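Local coordinates for protein annexin A8 (Homo sapiens, PDB 1W3W) that binds calcium and acidic phospholipid membranes as an annexin and acts as an anticoagulant by indirectly inhibiting the thromboplastin-specific complex, at residues 37-41 with 42-46; 113-116 with 117-121; 226-229 with 230-234; 299-302 with 303-307. One frame throughout, in Å; residues are numbered along the deposited sequence.

Following the chain from the N terminus, the four contacts come in series, none nesting in or crossing another. Each is local, made within one continuous stretch of a turn or two, and each falls in a different predicted annexin repeat. Contact 1 caps the start of helix 41-48 after the loop from helix 24-34. Contact 2 is the first two turns of helix 113-122, with its centre about 7 Å from that of the chain. Contact 3 starts helix 228-235, and its centre lies about 50 Å from that of contact 1, across the molecule. Contact 4 turns the chain from helix 288-299 into helix 303-310, which leads to the calcium ligand Asp310.

Contact 1: residues 37-41 with 42-46; sequences IGTNE and QAIID
Asn40 stands at the N-cap of helix 41-48 and holds the amide of Ala43 with its side chain, an asparagine N-cap that ends the loop and starts the helix. Asn40 OD1 accepts from Ala43 N at 3.3 Å, the N-H pointing at it within a fairly straight 157°, although the donor sits well above the amide plane and not on a lone pair. CG lies anti to the backbone N (chi1 -171°), which carries the amide forward along the new helix and sets Asn40 CG 3.7 Å from Ala43 CB. A short polar side chain suits this place, since the first amides of a helix have no preceding turn to supply carbonyls. The carbonyl of the same residue adds only weak bonds, from Ala43 N and from Ile44 N, the latter 3.5 Å from Asn40 O. The methyl CG2 of Thr39 comes only to 4.2 Å from Ile44 CD1, a loose touch between loop and helix. One residue past the cap, the regular pattern is established: Ile45 N donates to Glu41 O at 3.0 Å, and Ile45 CG1 rests 3.4 Å from that oxygen.

Further out, Ala33 of helix 24-34 touches both Asn40 and Ala43; alanine's small methyl suits such close quarters. Ile44 leans on Leu30 and Met34 of that helix, whereas Ile45 meets Phe83 and, from helix 313-323, Ala318. Gly38 and Thr39 belong to the Gly-x-Gly-Thr signature of annexin loops; at Gly38 (phi 93°) a CB would press on the carbonyl O of Ile37.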
ATOM      1  N   ILE A  37     -35.155  10.552   4.145  1.00 25.92           N
ATOM      2  CA  ILE A  37     -34.787  10.541   5.545  1.00 27.12           C
ATOM      3  C   ILE A  37     -34.396   9.121   5.914  1.00 27.42           C
ATOM      4  O   ILE A  37     -35.139   8.172   5.642  1.00 28.07           O
ATOM      5  CB  ILE A  37     -35.972  11.035   6.409  1.00 27.55           C
ATOM      6  CG1 ILE A  37     -36.209  12.529   6.156  1.00 28.70           C
ATOM      7  CG2 ILE A  37     -35.703  10.786   7.876  1.00 28.38           C
ATOM      8  CD1 ILE A  37     -37.629  12.976   6.400  1.00 31.30           C
ATOM      9  N   GLY A  38     -33.233   8.992   6.531  1.00 27.48           N
ATOM     10  CA  GLY A  38     -32.654   7.703   6.838  1.00 27.57           C
ATOM     11  C   GLY A  38     -31.714   7.215   5.743  1.00 27.12           C
ATOM     12  O   GLY A  38     -31.846   7.555   4.559  1.00 27.06           O
ATOM     13  N   THR A  39     -30.755   6.409   6.172  1.00 26.59           N
ATOM     14  CA  THR A  39     -29.727   5.850   5.308  1.00 26.09           C
ATOM     15  C   THR A  39     -29.700   4.344   5.517  1.00 25.21           C
ATOM     16  O   THR A  39     -29.625   3.890   6.660  1.00 24.87           O
ATOM     17  CB  THR A  39     -28.360   6.443   5.693  1.00 26.46           C
ATOM     18  OG1 THR A  39     -28.356   7.852   5.434  1.00 27.72           O
ATOM     19  CG2 THR A  39     -27.243   5.893   4.795  1.00 27.01           C
ATOM     20  N   ASN A  40     -29.791   3.587   4.427  1.00 23.71           N
ATOM     21  CA  ASN A  40     -29.677   2.131   4.458  1.00 23.30           C
ATOM     22  C   ASN A  40     -28.236   1.731   4.171  1.00 22.30           C
ATOM     23  O   ASN A  40     -27.853   1.499   3.030  1.00 21.14           O
ATOM     24  CB  ASN A  40     -30.621   1.504   3.428  1.00 23.60           C
ATOM     25  CG  ASN A  40     -30.720  -0.021   3.563  1.00 24.87           C
ATOM     26  OD1 ASN A  40     -29.891  -0.660   4.212  1.00 24.89           O
ATOM     27  ND2 ASN A  40     -31.750  -0.598   2.956  1.00 26.42           N
ATOM     28  N   GLU A  41     -27.433   1.661   5.221  1.00 21.72           N
ATOM     29  CA  GLU A  41     -26.004   1.404   5.085  1.00 21.53           C
ATOM     30  C   GLU A  41     -25.717   0.011   4.554  1.00 20.65           C
ATOM     31  O   GLU A  41     -24.745  -0.194   3.855  1.00 19.54           O
ATOM     32  CB  GLU A  41     -25.295   1.591   6.424  1.00 21.87           C
ATOM     33  CG  GLU A  41     -25.212   3.040   6.874  1.00 23.93           C
ATOM     34  CD  GLU A  41     -26.323   3.443   7.837  1.00 26.97           C
ATOM     35  OE1 GLU A  41     -26.277   4.593   8.324  1.00 28.92           O
ATOM     36  OE2 GLU A  41     -27.226   2.625   8.120  1.00 27.37           O
ATOM     37  N   GLN A  42     -26.564  -0.947   4.902  1.00 20.21           N
ATOM     38  CA  GLN A  42     -26.370  -2.316   4.475  1.00 20.00           C
ATOM     39  C   GLN A  42     -26.486  -2.446   2.965  1.00 19.20           C
ATOM     40  O   GLN A  42     -25.723  -3.184   2.357  1.00 18.81           O
ATOM     41  CB  GLN A  42     -27.380  -3.248   5.166  1.00 20.82           C
ATOM     42  CG  GLN A  42     -27.128  -4.726   4.895  1.00 21.70           C
ATOM     43  CD  GLN A  42     -25.764  -5.183   5.376  1.00 22.86           C
ATOM     44  OE1 GLN A  42     -24.993  -5.781   4.618  1.00 25.41           O
ATOM     45  NE2 GLN A  42     -25.453  -4.885   6.617  1.00 23.05           N
ATOM     46  N   ALA A  43     -27.434  -1.730   2.358  1.00 18.30           N
ATOM     47  CA  ALA A  43     -27.599  -1.751   0.914  1.00 17.82           C
ATOM     48  C   ALA A  43     -26.379  -1.148   0.218  1.00 17.47           C
ATOM     49  O   ALA A  43     -26.031  -1.566  -0.874  1.00 17.34           O
ATOM     50  CB  ALA A  43     -28.856  -1.002   0.501  1.00 18.19           C
ATOM     51  N   ILE A  44     -25.741  -0.167   0.855  1.00 16.68           N
ATOM     52  CA  ILE A  44     -24.518   0.417   0.324  1.00 16.87           C
ATOM     53  C   ILE A  44     -23.377  -0.622   0.372  1.00 16.38           C
ATOM     54  O   ILE A  44     -22.666  -0.781  -0.606  1.00 16.04           O
ATOM     55  CB  ILE A  44     -24.155   1.732   1.073  1.00 16.89           C
ATOM     56  CG1 ILE A  44     -25.194   2.818   0.734  1.00 17.86           C
ATOM     57  CG2 ILE A  44     -22.769   2.216   0.692  1.00 17.29           C
ATOM     58  CD1 ILE A  44     -25.202   3.983   1.681  1.00 19.33           C
ATOM     59  N   ILE A  45     -23.251  -1.333   1.491  1.00 16.10           N
ATOM     60  CA  ILE A  45     -22.285  -2.433   1.630  1.00 16.42           C
ATOM     61  C   ILE A  45     -22.528  -3.505   0.569  1.00 16.38           C
ATOM     62  O   ILE A  45     -21.605  -3.931  -0.104  1.00 16.57           O
ATOM     63  CB  ILE A  45     -22.355  -3.054   3.052  1.00 16.52           C
ATOM     64  CG1 ILE A  45     -21.888  -2.058   4.105  1.00 16.92           C
ATOM     65  CG2 ILE A  45     -21.511  -4.358   3.153  1.00 17.09           C
ATOM     66  CD1 ILE A  45     -22.164  -2.527   5.527  1.00 16.97           C
ATOM     67  N   ASP A  46     -23.782  -3.901   0.387  1.00 16.65           N
ATOM     68  CA  ASP A  46     -24.130  -5.012  -0.496  1.00 17.55           C
ATOM     69  C   ASP A  46     -23.830  -4.725  -1.948  1.00 17.31           C
ATOM     70  O   ASP A  46     -23.558  -5.639  -2.688  1.00 17.75           O
ATOM     71  CB  ASP A  46     -25.607  -5.384  -0.365  1.00 18.18           C
ATOM     72  CG  ASP A  46     -25.914  -6.102   0.938  1.00 20.78           C
ATOM     73  OD1 ASP A  46     -24.983  -6.408   1.712  1.00 23.96           O
ATOM     74  OD2 ASP A  46     -27.073  -6.382   1.271  1.00 25.22           O
TER

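Contact 2: residues 113-116 with 117-121; sequences EGVI and IEILA
Ile117 begins the second turn of helix 113-122 by donating from its N to Glu113 O, 2.9 Å away. Its CG1, anti to its own carbonyl carbon (chi1 -72°), swings back over the same oxygen at 3.3 Å, and its side chain also meets Ala243 and Thr246 of helix 238-252, the helix where Ser239 bonds to the carboxylate of Glu113. Glu118 N reaches Gly114 O at 3.2 Å, while the extended glutamate chain leaves the helix to form salt bridges through OE1 to Arg261 and through OE2 to Arg278 of helix 273-283; Gly114 itself brings no side chain to this turn. Ile119 N donates to Val115 O, and the two side chains run alongside each other in the same direction, with Val115 CG1 4.1 Å from Ile119 CD1. Leu120 repeats the arrangement one step on: its N bonds to Ile116 O at 3.0 Å, and its CD2 comes 4.0 Å from Ile116 CG2. These branched residues suit a helix enclosed by its neighbours: Leu102 of helix 96-107 touches both Ile119 and Leu120, and Leu159 of helix 153-163 touches Ile116 and Ile117.

Among the buried residues Glu118 is the charged one, as expected of the charged core between annexin repeats two and four. With an arginine at each oxygen, its carboxylate is probably kept ionised despite the burial.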
ATOM      1  N   GLU A 113       5.099   9.508   7.184  1.00 20.69           N
ATOM      2  CA  GLU A 113       6.215   8.966   6.425  1.00 20.80           C
ATOM      3  C   GLU A 113       5.994   7.488   6.138  1.00 19.59           C
ATOM      4  O   GLU A 113       6.363   7.010   5.083  1.00 18.41           O
ATOM      5  CB  GLU A 113       7.546   9.178   7.169  1.00 21.66           C
ATOM      6  CG  GLU A 113       7.909  10.652   7.314  1.00 25.31           C
ATOM      7  CD  GLU A 113       9.222  10.898   8.040  1.00 30.41           C
ATOM      8  OE1 GLU A 113       9.837  11.961   7.781  1.00 34.99           O
ATOM      9  OE2 GLU A 113       9.641  10.051   8.865  1.00 33.28           O
ATOM     10  N   GLY A 114       5.363   6.794   7.079  1.00 18.74           N
ATOM     11  CA  GLY A 114       5.040   5.387   6.937  1.00 18.18           C
ATOM     12  C   GLY A 114       4.159   5.076   5.734  1.00 17.47           C
ATOM     13  O   GLY A 114       4.334   4.045   5.111  1.00 17.19           O
ATOM     14  N   VAL A 115       3.220   5.964   5.415  1.00 16.75           N
ATOM     15  CA  VAL A 115       2.353   5.808   4.255  1.00 16.05           C
ATOM     16  C   VAL A 115       3.187   5.887   2.989  1.00 15.53           C
ATOM     17  O   VAL A 115       3.046   5.066   2.085  1.00 14.21           O
ATOM     18  CB  VAL A 115       1.231   6.896   4.216  1.00 16.26           C
ATOM     19  CG1 VAL A 115       0.442   6.823   2.912  1.00 16.88           C
ATOM     20  CG2 VAL A 115       0.298   6.741   5.391  1.00 16.65           C
ATOM     21  N   ILE A 116       4.082   6.871   2.946  1.00 14.86           N
ATOM     22  CA  ILE A 116       4.912   7.109   1.773  1.00 14.75           C
ATOM     23  C   ILE A 116       5.880   5.952   1.525  1.00 14.64           C
ATOM     24  O   ILE A 116       6.031   5.506   0.396  1.00 14.21           O
ATOM     25  CB  ILE A 116       5.703   8.454   1.889  1.00 15.20           C
ATOM     26  CG1 ILE A 116       4.745   9.627   2.157  1.00 16.17           C
ATOM     27  CG2 ILE A 116       6.489   8.701   0.592  1.00 14.91           C
ATOM     28  CD1 ILE A 116       5.444  10.963   2.540  1.00 19.97           C
ATOM     29  N   ILE A 117       6.506   5.459   2.592  1.00 13.95           N
ATOM     30  CA  ILE A 117       7.416   4.309   2.514  1.00 13.79           C
ATOM     31  C   ILE A 117       6.715   3.065   1.942  1.00 13.75           C
ATOM     32  O   ILE A 117       7.223   2.405   1.031  1.00 13.37           O
ATOM     33  CB  ILE A 117       7.980   3.998   3.934  1.00 13.63           C
ATOM     34  CG1 ILE A 117       8.991   5.079   4.345  1.00 14.42           C
ATOM     35  CG2 ILE A 117       8.605   2.607   3.995  1.00 14.39           C
ATOM     36  CD1 ILE A 117       9.252   5.184   5.841  1.00 16.60           C
ATOM     37  N   GLU A 118       5.553   2.752   2.509  1.00 13.64           N
ATOM     38  CA  GLU A 118       4.775   1.576   2.130  1.00 13.26           C
ATOM     39  C   GLU A 118       4.465   1.589   0.651  1.00 12.89           C
ATOM     40  O   GLU A 118       4.690   0.604  -0.041  1.00 12.45           O
ATOM     41  CB  GLU A 118       3.480   1.526   2.955  1.00 13.05           C
ATOM     42  CG  GLU A 118       2.437   0.518   2.496  1.00 12.85           C
ATOM     43  CD  GLU A 118       1.063   0.859   3.045  1.00 13.08           C
ATOM     44  OE1 GLU A 118       0.864   0.748   4.264  1.00 11.92           O
ATOM     45  OE2 GLU A 118       0.185   1.242   2.256  1.00 11.09           O
ATOM     46  N   ILE A 119       3.933   2.695   0.164  1.00 13.14           N
ATOM     47  CA  ILE A 119       3.522   2.756  -1.225  1.00 14.15           C
ATOM     48  C   ILE A 119       4.729   2.729  -2.162  1.00 14.43           C
ATOM     49  O   ILE A 119       4.753   1.945  -3.126  1.00 13.55           O
ATOM     50  CB  ILE A 119       2.633   3.968  -1.491  1.00 14.63           C
ATOM     51  CG1 ILE A 119       1.335   3.820  -0.697  1.00 15.99           C
ATOM     52  CG2 ILE A 119       2.319   4.061  -2.973  1.00 15.49           C
ATOM     53  CD1 ILE A 119       0.416   5.003  -0.799  1.00 16.72           C
ATOM     54  N   LEU A 120       5.739   3.546  -1.877  1.00 14.61           N
ATOM     55  CA  LEU A 120       6.888   3.631  -2.781  1.00 15.14           C
ATOM     56  C   LEU A 120       7.705   2.327  -2.836  1.00 15.38           C
ATOM     57  O   LEU A 120       8.246   1.971  -3.885  1.00 15.88           O
ATOM     58  CB  LEU A 120       7.785   4.830  -2.441  1.00 15.73           C
ATOM     59  CG  LEU A 120       7.412   6.140  -3.156  1.00 17.24           C
ATOM     60  CD1 LEU A 120       5.953   6.495  -2.985  1.00 18.09           C
ATOM     61  CD2 LEU A 120       8.290   7.303  -2.708  1.00 19.08           C
ATOM     62  N   ALA A 121       7.785   1.611  -1.724  1.00 15.45           N
ATOM     63  CA  ALA A 121       8.557   0.372  -1.677  1.00 15.86           C
ATOM     64  C   ALA A 121       7.814  -0.844  -2.224  1.00 16.33           C
ATOM     65  O   ALA A 121       8.443  -1.783  -2.732  1.00 17.57           O
ATOM     66  CB  ALA A 121       9.028   0.112  -0.272  1.00 16.13           C
TER

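Contact 3: residues 226-229 with 230-234; sequences KSIE and DSIKS
Ser227 O is approached by both donors of Ser231: the backbone N gives a sound bond at 3.1 Å, the hydroxyl a weak and unsettled one, since Ser231 OG is also hydrogen-bonded to Tyr220 of helix 210-224. The side chain of Ser227 serves the same turn. With OG swung over the main chain (chi1 68°), it accepts from Asp230 N at 3.2 Å (N-H angle 160°). This is a serine N-cap on helix 228-235, within the predicted third annexin repeat. Where a capping box would return a direct bond, a water takes the N-H of Ser227 and donates to Asp230 OD1 at 2.7 Å. Replacing Ser227 by an alanine removes OG, and the amide of Asp230 would probably be left without its capping acceptor. An aspartate is also apt at 230, as its negative charge probably interacts favourably with the positive end of the helix dipole.

Lys226 passes across the turn, its CD 3.6 Å from Ser231 OG and its NZ 3.1 Å from Ser234 OG. On the buried face Ile228 and Ile232 meet at a slant: Ile228 CG1 is 4.1 Å from Ile232 CD1, with Phe217 against Ile228 and Val248 of helix 238-252 against Ile232.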
ATOM      1  N   LYS A 226      25.774 -12.633   9.093  1.00 21.22           N
ATOM      2  CA  LYS A 226      24.700 -11.843   9.645  1.00 21.39           C
ATOM      3  C   LYS A 226      23.665 -11.658   8.523  1.00 20.76           C
ATOM      4  O   LYS A 226      24.033 -11.432   7.367  1.00 20.37           O
ATOM      5  CB  LYS A 226      25.262 -10.497  10.105  1.00 22.36           C
ATOM      6  CG  LYS A 226      24.431  -9.779  11.136  1.00 24.75           C
ATOM      7  CD  LYS A 226      25.191  -8.586  11.736  1.00 27.95           C
ATOM      8  CE  LYS A 226      24.714  -8.284  13.159  1.00 30.33           C
ATOM      9  NZ  LYS A 226      24.653  -6.820  13.436  1.00 32.31           N
ATOM     10  N   SER A 227      22.381 -11.768   8.847  1.00 19.83           N
ATOM     11  CA  SER A 227      21.334 -11.499   7.875  1.00 19.20           C
ATOM     12  C   SER A 227      21.330 -10.005   7.536  1.00 18.70           C
ATOM     13  O   SER A 227      21.721  -9.172   8.351  1.00 18.30           O
ATOM     14  CB  SER A 227      19.977 -11.935   8.423  1.00 19.08           C
ATOM     15  OG  SER A 227      19.586 -11.112   9.510  1.00 20.24           O
ATOM     16  N   ILE A 228      20.857  -9.662   6.350  1.00 18.46           N
ATOM     17  CA  ILE A 228      20.765  -8.253   5.956  1.00 18.95           C
ATOM     18  C   ILE A 228      19.797  -7.471   6.860  1.00 18.53           C
ATOM     19  O   ILE A 228      20.046  -6.323   7.183  1.00 16.96           O
ATOM     20  CB  ILE A 228      20.410  -8.113   4.437  1.00 19.41           C
ATOM     21  CG1 ILE A 228      20.674  -6.693   3.937  1.00 20.89           C
ATOM     22  CG2 ILE A 228      18.984  -8.476   4.150  1.00 20.77           C
ATOM     23  CD1 ILE A 228      22.118  -6.342   3.887  1.00 22.98           C
ATOM     24  N   GLU A 229      18.712  -8.114   7.291  1.00 18.98           N
ATOM     25  CA  GLU A 229      17.767  -7.477   8.203  1.00 19.97           C
ATOM     26  C   GLU A 229      18.401  -7.082   9.562  1.00 19.68           C
ATOM     27  O   GLU A 229      18.229  -5.946  10.023  1.00 19.16           O
ATOM     28  CB  GLU A 229      16.474  -8.313   8.388  1.00 20.76           C
ATOM     29  CG  GLU A 229      16.581  -9.825   8.285  1.00 25.25           C
ATOM     30  CD  GLU A 229      16.463 -10.376   6.861  1.00 28.41           C
ATOM     31  OE1 GLU A 229      17.514 -10.766   6.304  1.00 28.72           O
ATOM     32  OE2 GLU A 229      15.335 -10.450   6.301  1.00 29.58           O
ATOM     33  N   ASP A 230      19.152  -7.996  10.166  1.00 19.31           N
ATOM     34  CA  ASP A 230      19.829  -7.731  11.432  1.00 19.97           C
ATOM     35  C   ASP A 230      20.903  -6.654  11.278  1.00 19.99           C
ATOM     36  O   ASP A 230      21.098  -5.865  12.180  1.00 19.73           O
ATOM     37  CB  ASP A 230      20.427  -9.010  12.023  1.00 20.19           C
ATOM     38  CG  ASP A 230      19.376  -9.909  12.636  1.00 21.19           C
ATOM     39  OD1 ASP A 230      19.684 -11.075  12.944  1.00 21.94           O
ATOM     40  OD2 ASP A 230      18.206  -9.528  12.843  1.00 25.28           O
ATOM     41  N   SER A 231      21.561  -6.602  10.124  1.00 20.42           N
ATOM     42  CA  SER A 231      22.541  -5.556   9.854  1.00 20.46           C
ATOM     43  C   SER A 231      21.867  -4.209   9.779  1.00 20.37           C
ATOM     44  O   SER A 231      22.300  -3.281  10.424  1.00 20.59           O
ATOM     45  CB  SER A 231      23.310  -5.831   8.576  1.00 20.86           C
ATOM     46  OG  SER A 231      24.120  -6.980   8.741  1.00 23.78           O
ATOM     47  N   ILE A 232      20.783  -4.111   9.024  1.00 20.34           N
ATOM     48  CA  ILE A 232      19.991  -2.879   8.971  1.00 20.30           C
ATOM     49  C   ILE A 232      19.490  -2.466  10.363  1.00 20.86           C
ATOM     50  O   ILE A 232      19.544  -1.291  10.715  1.00 21.12           O
ATOM     51  CB  ILE A 232      18.807  -3.035   7.971  1.00 20.15           C
ATOM     52  CG1 ILE A 232      19.345  -3.128   6.540  1.00 20.72           C
ATOM     53  CG2 ILE A 232      17.841  -1.859   8.083  1.00 19.80           C
ATOM     54  CD1 ILE A 232      18.386  -3.704   5.560  1.00 21.33           C
ATOM     55  N   LYS A 233      19.013  -3.421  11.153  1.00 21.98           N
ATOM     56  CA  LYS A 233      18.476  -3.123  12.492  1.00 23.61           C
ATOM     57  C   LYS A 233      19.549  -2.593  13.436  1.00 25.28           C
ATOM     58  O   LYS A 233      19.257  -1.771  14.306  1.00 25.62           O
ATOM     59  CB  LYS A 233      17.838  -4.359  13.136  1.00 23.50           C
ATOM     60  CG  LYS A 233      16.457  -4.718  12.607  1.00 23.94           C
ATOM     61  CD  LYS A 233      15.896  -5.943  13.320  1.00 24.83           C
ATOM     62  CE  LYS A 233      14.665  -6.480  12.628  1.00 25.63           C
ATOM     63  NZ  LYS A 233      14.030  -7.617  13.383  1.00 27.71           N
ATOM     64  N   SER A 234      20.780  -3.076  13.291  1.00 27.02           N
ATOM     65  CA  SER A 234      21.857  -2.647  14.183  1.00 28.56           C
ATOM     66  C   SER A 234      22.527  -1.369  13.692  1.00 29.66           C
ATOM     67  O   SER A 234      23.088  -0.639  14.502  1.00 30.34           O
ATOM     68  CB  SER A 234      22.894  -3.761  14.379  1.00 28.87           C
ATOM     69  OG  SER A 234      23.703  -3.918  13.241  1.00 29.67           O
TER
HETATM   70  O   HOH W   1      21.729 -12.442  11.869  1.00 23.24           O

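Contact 4: residues 299-302 with 303-307; sequences YGKT and LSSMI
Thr302 and Ser305 each tuck their hydroxyl in between their own N and carbonyl carbon, at chi1 65° and 81°, and these torsions turn both hydroxyls to the main chain of the first turn of helix 303-310. Thr302 is the N-cap: OG1 turns forward and accepts from Ser305 N at 3.2 Å, with an N-H angle of 146°. Ser305 answers with its own hydroxyl, OG donating to Thr302 O at 3.0 Å and lying only moderately tilted from the carbonyl plane. The same carbonyl takes a second, weak bond from Ser305 N, so one residue is tied to the cap by backbone and side chain alike. Both suit the site because a short hydroxyl-bearing chain reaches the nearby main chain, forward from Thr302 and back from Ser305. A valine in place of Thr302 would probably leave Ser305 N with only its weak bond to the carbonyl and set the start of the helix free to loosen.

Before the cap, the aliphatic part of Lys301 passes slantwise over this turn: CB is 3.8 Å from Ser305 OG, and CD, on a chain still extended at chi2, is 4.1 Å from Met306 CG. Gly300, with positive phi, leaves helix 288-299 by a turn that side-chain-bearing residues adopt less readily.

Leu303 and Met306 face inward against Phe295 of helix 288-299 and Met266 of helix 254-266; Met266, and Asp310 at the far end of helix 303-310, are calcium ligands. On another side, Ser304 bonds to Asp326 and packs with Ile307 on Leu320 and Val323 of helix 313-323.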
ATOM      1  N   TYR A 299       0.705 -16.128  11.676  1.00 22.30           N
ATOM      2  CA  TYR A 299       0.174 -15.716  12.973  1.00 22.24           C
ATOM      3  C   TYR A 299      -0.739 -16.738  13.668  1.00 22.18           C
ATOM      4  O   TYR A 299      -1.152 -16.505  14.799  1.00 21.61           O
ATOM      5  CB  TYR A 299      -0.554 -14.377  12.819  1.00 21.67           C
ATOM      6  CG  TYR A 299       0.351 -13.298  12.268  1.00 21.82           C
ATOM      7  CD1 TYR A 299       0.052 -12.638  11.074  1.00 20.75           C
ATOM      8  CD2 TYR A 299       1.527 -12.952  12.931  1.00 21.48           C
ATOM      9  CE1 TYR A 299       0.908 -11.671  10.565  1.00 19.99           C
ATOM     10  CE2 TYR A 299       2.366 -11.991  12.439  1.00 21.62           C
ATOM     11  CZ  TYR A 299       2.057 -11.354  11.256  1.00 21.04           C
ATOM     12  OH  TYR A 299       2.920 -10.393  10.775  1.00 21.66           O
ATOM     13  N   GLY A 300      -1.058 -17.840  12.991  1.00 22.47           N
ATOM     14  CA  GLY A 300      -1.903 -18.891  13.548  1.00 22.76           C
ATOM     15  C   GLY A 300      -3.348 -18.482  13.813  1.00 22.97           C
ATOM     16  O   GLY A 300      -4.028 -19.075  14.655  1.00 23.84           O
ATOM     17  N   LYS A 301      -3.806 -17.454  13.112  1.00 22.23           N
ATOM     18  CA  LYS A 301      -5.195 -17.009  13.165  1.00 22.07           C
ATOM     19  C   LYS A 301      -5.535 -16.287  11.862  1.00 21.00           C
ATOM     20  O   LYS A 301      -4.633 -15.847  11.146  1.00 19.91           O
ATOM     21  CB  LYS A 301      -5.422 -16.071  14.341  1.00 22.63           C
ATOM     22  CG  LYS A 301      -4.397 -14.966  14.495  1.00 25.61           C
ATOM     23  CD  LYS A 301      -4.751 -14.052  15.682  1.00 29.66           C
ATOM     24  CE  LYS A 301      -3.667 -14.031  16.761  1.00 32.86           C
ATOM     25  NZ  LYS A 301      -4.130 -14.636  18.056  1.00 36.00           N
ATOM     26  N   THR A 302      -6.823 -16.169  11.553  1.00 19.25           N
ATOM     27  CA  THR A 302      -7.247 -15.521  10.308  1.00 18.50           C
ATOM     28  C   THR A 302      -7.253 -13.988  10.403  1.00 17.34           C
ATOM     29  O   THR A 302      -7.390 -13.417  11.477  1.00 15.70           O
ATOM     30  CB  THR A 302      -8.629 -15.996   9.891  1.00 18.99           C
ATOM     31  OG1 THR A 302      -9.594 -15.572  10.859  1.00 18.38           O
ATOM     32  CG2 THR A 302      -8.722 -17.542   9.869  1.00 19.94           C
ATOM     33  N   LEU A 303      -7.107 -13.342   9.250  1.00 17.33           N
ATOM     34  CA  LEU A 303      -7.233 -11.903   9.123  1.00 17.28           C
ATOM     35  C   LEU A 303      -8.586 -11.416   9.682  1.00 17.37           C
ATOM     36  O   LEU A 303      -8.651 -10.451  10.437  1.00 16.91           O
ATOM     37  CB  LEU A 303      -7.117 -11.522   7.639  1.00 17.39           C
ATOM     38  CG  LEU A 303      -7.269 -10.044   7.294  1.00 17.75           C
ATOM     39  CD1 LEU A 303      -6.274  -9.213   8.047  1.00 18.00           C
ATOM     40  CD2 LEU A 303      -7.100  -9.863   5.789  1.00 19.04           C
ATOM     41  N   SER A 304      -9.651 -12.113   9.309  1.00 17.82           N
ATOM     42  CA  SER A 304     -11.013 -11.772   9.742  1.00 17.94           C
ATOM     43  C   SER A 304     -11.196 -11.792  11.258  1.00 18.31           C
ATOM     44  O   SER A 304     -11.898 -10.951  11.798  1.00 17.65           O
ATOM     45  CB  SER A 304     -12.019 -12.713   9.087  1.00 18.38           C
ATOM     46  OG  SER A 304     -12.003 -12.512   7.691  1.00 19.74           O
ATOM     47  N   SER A 305     -10.536 -12.720  11.952  1.00 18.77           N
ATOM     48  CA  SER A 305     -10.677 -12.812  13.403  1.00 19.07           C
ATOM     49  C   SER A 305     -10.107 -11.567  14.080  1.00 19.21           C
ATOM     50  O   SER A 305     -10.668 -11.076  15.076  1.00 18.64           O
ATOM     51  CB  SER A 305     -10.039 -14.100  13.971  1.00 19.05           C
ATOM     52  OG  SER A 305      -8.613 -13.985  14.121  1.00 20.89           O
ATOM     53  N   MET A 306      -9.013 -11.039  13.539  1.00 19.45           N
ATOM     54  CA  MET A 306      -8.447  -9.818  14.082  1.00 19.73           C
ATOM     55  C   MET A 306      -9.289  -8.604  13.743  1.00 19.32           C
ATOM     56  O   MET A 306      -9.471  -7.717  14.576  1.00 19.10           O
ATOM     57  CB  MET A 306      -6.988  -9.639  13.641  1.00 20.72           C
ATOM     58  CG  MET A 306      -6.046 -10.298  14.613  1.00 24.36           C
ATOM     59  SD  MET A 306      -4.357  -9.966  14.272  1.00 30.29           S
ATOM     60  CE  MET A 306      -4.123  -8.513  15.233  1.00 28.88           C
ATOM     61  N   ILE A 307      -9.828  -8.566  12.533  1.00 19.24           N
ATOM     62  CA  ILE A 307     -10.750  -7.505  12.158  1.00 19.48           C
ATOM     63  C   ILE A 307     -11.987  -7.503  13.085  1.00 20.60           C
ATOM     64  O   ILE A 307     -12.420  -6.451  13.535  1.00 20.60           O
ATOM     65  CB  ILE A 307     -11.162  -7.633  10.671  1.00 18.60           C
ATOM     66  CG1 ILE A 307      -9.980  -7.273   9.757  1.00 18.82           C
ATOM     67  CG2 ILE A 307     -12.333  -6.730  10.381  1.00 18.64           C
ATOM     68  CD1 ILE A 307     -10.186  -7.642   8.304  1.00 18.38           C
TER